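Local coordinates for berberine bridge enzyme-like protein (Arabidopsis thaliana, PDB 5D79), which is a secreted, FAD-dependent oxidoreductase of the berberine bridge enzyme-like family, involved in adaptation to salt stress, at residues C112-L116 with N472-D477. Sequence-based numbering, arbitrary orientation.
With FAD (flavin-adenine dinucleotide), chain E.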
loop_
_atom_site.group_PDB
_atom_site.type_symbol
_atom_site.label_atom_id
_atom_site.label_comp_id
_atom_site.label_asym_id
_atom_site.label_seq_id
_atom_site.Cartn_x
_atom_site.Cartn_y
_atom_site.Cartn_z
ATOM N N CYS A 112 -2.958 -4.049 5.914
ATOM C CA CYS A 112 -3.577 -4.914 4.904
ATOM C C CYS A 112 -5.076 -4.679 4.830
ATOM O O CYS A 112 -5.793 -4.825 5.818
ATOM C CB CYS A 112 -3.309 -6.400 5.181
ATOM S SG CYS A 112 -3.711 -7.528 3.790
ATOM N N TYR A 113 -5.533 -4.330 3.635
ATOM C CA TYR A 113 -6.918 -3.940 3.393
ATOM C C TYR A 113 -7.949 -4.993 3.826
ATOM O O TYR A 113 -9.092 -4.658 4.143
ATOM C CB TYR A 113 -7.080 -3.592 1.910
ATOM C CG TYR A 113 -6.911 -2.117 1.634
ATOM C CD1 TYR A 113 -5.960 -1.367 2.320
ATOM C CD2 TYR A 113 -7.713 -1.471 0.700
ATOM C CE1 TYR A 113 -5.814 -0.004 2.082
ATOM C CE2 TYR A 113 -7.574 -0.110 0.447
ATOM C CZ TYR A 113 -6.625 0.621 1.145
ATOM O OH TYR A 113 -6.495 1.963 0.896
ATOM N N GLU A 114 -7.533 -6.254 3.857
ATOM C CA GLU A 114 -8.411 -7.340 4.288
ATOM C C GLU A 114 -7.903 -8.020 5.561
ATOM O O GLU A 114 -8.387 -9.090 5.938
ATOM C CB GLU A 114 -8.565 -8.386 3.166
ATOM C CG GLU A 114 -9.235 -7.877 1.877
ATOM C CD GLU A 114 -10.772 -7.864 1.937
ATOM O OE1 GLU A 114 -11.350 -8.001 3.044
ATOM O OE2 GLU A 114 -11.401 -7.719 0.863
ATOM N N GLY A 115 -6.915 -7.416 6.210
ATOM C CA GLY A 115 -6.379 -7.957 7.449
ATOM C C GLY A 115 -5.649 -9.288 7.354
ATOM O O GLY A 115 -5.553 -10.003 8.348
ATOM N N LEU A 116 -5.105 -9.613 6.182
ATOM C CA LEU A 116 -4.539 -10.945 5.935
ATOM C C LEU A 116 -3.163 -11.164 6.539
ATOM O O LEU A 116 -2.591 -12.246 6.386
ATOM C CB LEU A 116 -4.459 -11.226 4.437
ATOM C CG LEU A 116 -5.782 -11.370 3.700
ATOM C CD1 LEU A 116 -5.534 -11.936 2.321
ATOM C CD2 LEU A 116 -6.748 -12.239 4.495
ATOM N N ASN A 472 -1.586 -3.804 -3.362
ATOM C CA ASN A 472 -1.508 -3.152 -2.057
ATOM C C ASN A 472 -2.890 -2.727 -1.558
ATOM O O ASN A 472 -3.061 -2.416 -0.385
ATOM C CB ASN A 472 -0.559 -1.948 -2.098
ATOM C CG ASN A 472 0.858 -2.307 -1.676
ATOM O OD1 ASN A 472 1.085 -3.322 -1.022
ATOM N ND2 ASN A 472 1.810 -1.469 -2.036
ATOM N N PHE A 473 -3.878 -2.720 -2.448
ATOM C CA PHE A 473 -5.274 -2.590 -2.022
ATOM C C PHE A 473 -5.956 -3.966 -2.127
ATOM O O PHE A 473 -6.790 -4.176 -3.004
ATOM C CB PHE A 473 -6.036 -1.546 -2.868
ATOM C CG PHE A 473 -5.488 -0.131 -2.771
ATOM C CD1 PHE A 473 -4.920 0.346 -1.594
ATOM C CD2 PHE A 473 -5.545 0.727 -3.870
ATOM C CE1 PHE A 473 -4.418 1.654 -1.511
ATOM C CE2 PHE A 473 -5.039 2.027 -3.799
ATOM C CZ PHE A 473 -4.477 2.491 -2.618
ATOM N N LYS A 474 -5.586 -4.903 -1.256
ATOM C CA LYS A 474 -6.118 -6.270 -1.329
ATOM C C LYS A 474 -7.653 -6.312 -1.268
ATOM O O LYS A 474 -8.274 -5.660 -0.424
ATOM C CB LYS A 474 -5.535 -7.149 -0.211
ATOM C CG LYS A 474 -4.422 -8.095 -0.652
ATOM C CD LYS A 474 -4.151 -9.134 0.423
ATOM C CE LYS A 474 -2.676 -9.534 0.480
ATOM N NZ LYS A 474 -2.369 -10.305 1.728
ATOM N N ASP A 475 -8.251 -7.084 -2.176
ATOM C CA ASP A 475 -9.700 -7.162 -2.294
ATOM C C ASP A 475 -10.156 -8.614 -2.543
ATOM O O ASP A 475 -10.040 -9.151 -3.646
ATOM C CB ASP A 475 -10.175 -6.219 -3.410
ATOM C CG ASP A 475 -11.693 -6.105 -3.490
ATOM O OD1 ASP A 475 -12.410 -6.555 -2.556
ATOM O OD2 ASP A 475 -12.161 -5.551 -4.510
ATOM N N MET A 476 -10.668 -9.244 -1.493
ATOM C CA MET A 476 -11.174 -10.612 -1.574
ATOM C C MET A 476 -12.333 -10.747 -2.545
ATOM O O MET A 476 -12.639 -11.849 -3.005
ATOM C CB MET A 476 -11.620 -11.084 -0.194
ATOM C CG MET A 476 -10.531 -11.013 0.826
ATOM S SD MET A 476 -9.361 -12.305 0.467
ATOM C CE MET A 476 -9.983 -13.535 1.618
ATOM N N ASP A 477 -12.983 -9.621 -2.833
ATOM C CA ASP A 477 -14.127 -9.587 -3.738
ATOM C C ASP A 477 -13.728 -9.854 -5.188
ATOM O O ASP A 477 -14.587 -10.166 -6.011
ATOM C CB ASP A 477 -14.860 -8.244 -3.638
ATOM C CG ASP A 477 -15.628 -8.090 -2.331
ATOM O OD1 ASP A 477 -15.772 -9.097 -1.593
ATOM O OD2 ASP A 477 -16.100 -6.964 -2.053
HETATM P PA FAD E . 0.680 -5.503 6.708
HETATM O O1A FAD E . -0.744 -5.887 7.021
HETATM O O2A FAD E . 1.605 -5.657 7.893
HETATM O O5B FAD E . 1.197 -6.345 5.430
HETATM C C5B FAD E . 0.397 -6.480 4.263
HETATM C C4B FAD E . 0.767 -7.716 3.432
HETATM O O4B FAD E . 2.173 -7.763 3.265
HETATM C C3B FAD E . 0.344 -9.000 4.129
HETATM O O3B FAD E . -0.081 -9.971 3.196
HETATM C C2B FAD E . 1.615 -9.437 4.835
HETATM O O2B FAD E . 1.675 -10.839 5.028
HETATM C C1B FAD E . 2.714 -8.893 3.928
HETATM N N9A FAD E . 3.966 -8.535 4.628
HETATM C C8A FAD E . 4.188 -7.533 5.547
HETATM N N7A FAD E . 5.497 -7.563 5.908
HETATM C C5A FAD E . 6.115 -8.563 5.235
HETATM C C6A FAD E . 7.425 -9.041 5.215
HETATM N N6A FAD E . 8.411 -8.347 5.772
HETATM N N1A FAD E . 7.753 -10.106 4.399
HETATM C C2A FAD E . 6.792 -10.688 3.602
HETATM N N3A FAD E . 5.496 -10.212 3.629
HETATM C C4A FAD E . 5.161 -9.172 4.426
HETATM N N1 FAD E . -0.630 2.082 -0.525
HETATM C C2 FAD E . -0.131 2.887 -1.536
HETATM O O2 FAD E . 0.769 2.475 -2.278
HETATM N N3 FAD E . -0.636 4.171 -1.696
HETATM C C4 FAD E . -1.633 4.661 -0.868
HETATM O O4 FAD E . -1.975 5.840 -0.967
HETATM C C4X FAD E . -2.118 3.854 0.163
HETATM N N5 FAD E . -3.016 4.350 1.095
HETATM C C5X FAD E . -3.241 3.645 2.269
HETATM C C6 FAD E . -3.933 4.216 3.334
HETATM C C7 FAD E . -4.158 3.491 4.507
HETATM C C7M FAD E . -4.915 4.112 5.642
HETATM C C8 FAD E . -3.647 2.198 4.637
HETATM C C8M FAD E . -3.895 1.387 5.876
HETATM C C9 FAD E . -2.958 1.627 3.574
HETATM C C9A FAD E . -2.797 2.325 2.373
HETATM N N10 FAD E . -2.142 1.748 1.296
HETATM C C10 FAD E . -1.582 2.573 0.341
HETATM C "C1'" FAD E . -1.976 0.261 1.215
HETATM C "C2'" FAD E . -0.696 -0.243 1.854
HETATM O "O2'" FAD E . 0.408 0.218 1.105
HETATM C "C3'" FAD E . -0.760 -1.766 1.873
HETATM O "O3'" FAD E . -1.806 -2.155 2.736
HETATM C "C4'" FAD E . 0.511 -2.385 2.399
HETATM O "O4'" FAD E . 0.629 -3.701 1.926
HETATM C "C5'" FAD E . 0.438 -2.473 3.908
HETATM O "O5'" FAD E . 1.730 -2.721 4.410
HETATM P P FAD E . 1.877 -2.946 5.990
HETATM O O1P FAD E . 3.249 -3.481 6.305
HETATM O O2P FAD E . 1.602 -1.670 6.745
HETATM O O3P FAD E . 0.649 -3.967 6.219
HETATM O O HOH W 1 -3.835 -4.399 1.133
#
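The FAD pocket of this vanillyl-alcohol-oxidase-type flavoprotein is walled here by two loops, 112-116 from the FAD-binding part and 472-477 from the C-terminal berberine bridge region, which meet at Tyr113 and Phe473. The two side chains run alongside each other, and their rings form a strongly offset pair with little overlap, centroids 4.8 Å apart and planes inclined by 28°. Phe473 CD1 sits over one face of the tyrosine, 3.2 Å from Tyr113 CZ, and Phe473 CA makes a CH-pi contact with the same ring. Flavin C9 lies at the edge of the tyrosine ring, in its plane and nearest Tyr113 CE1, while Tyr113 OH is hydrogen-bonded to Gln428. With alanine in place of Tyr113, Gln428 would probably lose its hydroxyl mate and a gap would be likely to open beside Phe473 and the flavin. Between the two backbones a water takes hydrogens from Tyr113 N and Lys474 N and gives one to Asn472 O at 2.6 Å, so it ties both together.

Farther along the cofactor, the Lys474 chain crosses Leu116 at a slant and passes Cys112 SG, its CD 3.7 Å from Leu116 CD1, and its NZ donates to the ribose oxygen O3B of FAD at 2.7 Å. Cys112 N holds FAD O1A; Asn472 OD1 accepts from FAD O4', and its ND2 is hydrogen-bonded to Tyr470 OH. Away from the cofactor, a bend at chi2 (-83°) turns the Glu114 carboxylate toward Met476, whose N donates to OE2 at 2.9 Å from above the carboxylate plane. Asp475 OD1, in an Asx turn to Asp477 N, lies 3.8 Å from Glu114 OE2; Lys366 bridges to both carboxylates and probably offsets their repulsion. The 112-116 loop follows strand 103-107, the 472-477 loop leads toward helix 488-500, and strand 425-434 lies against Phe473 through Glu426 and Gln428.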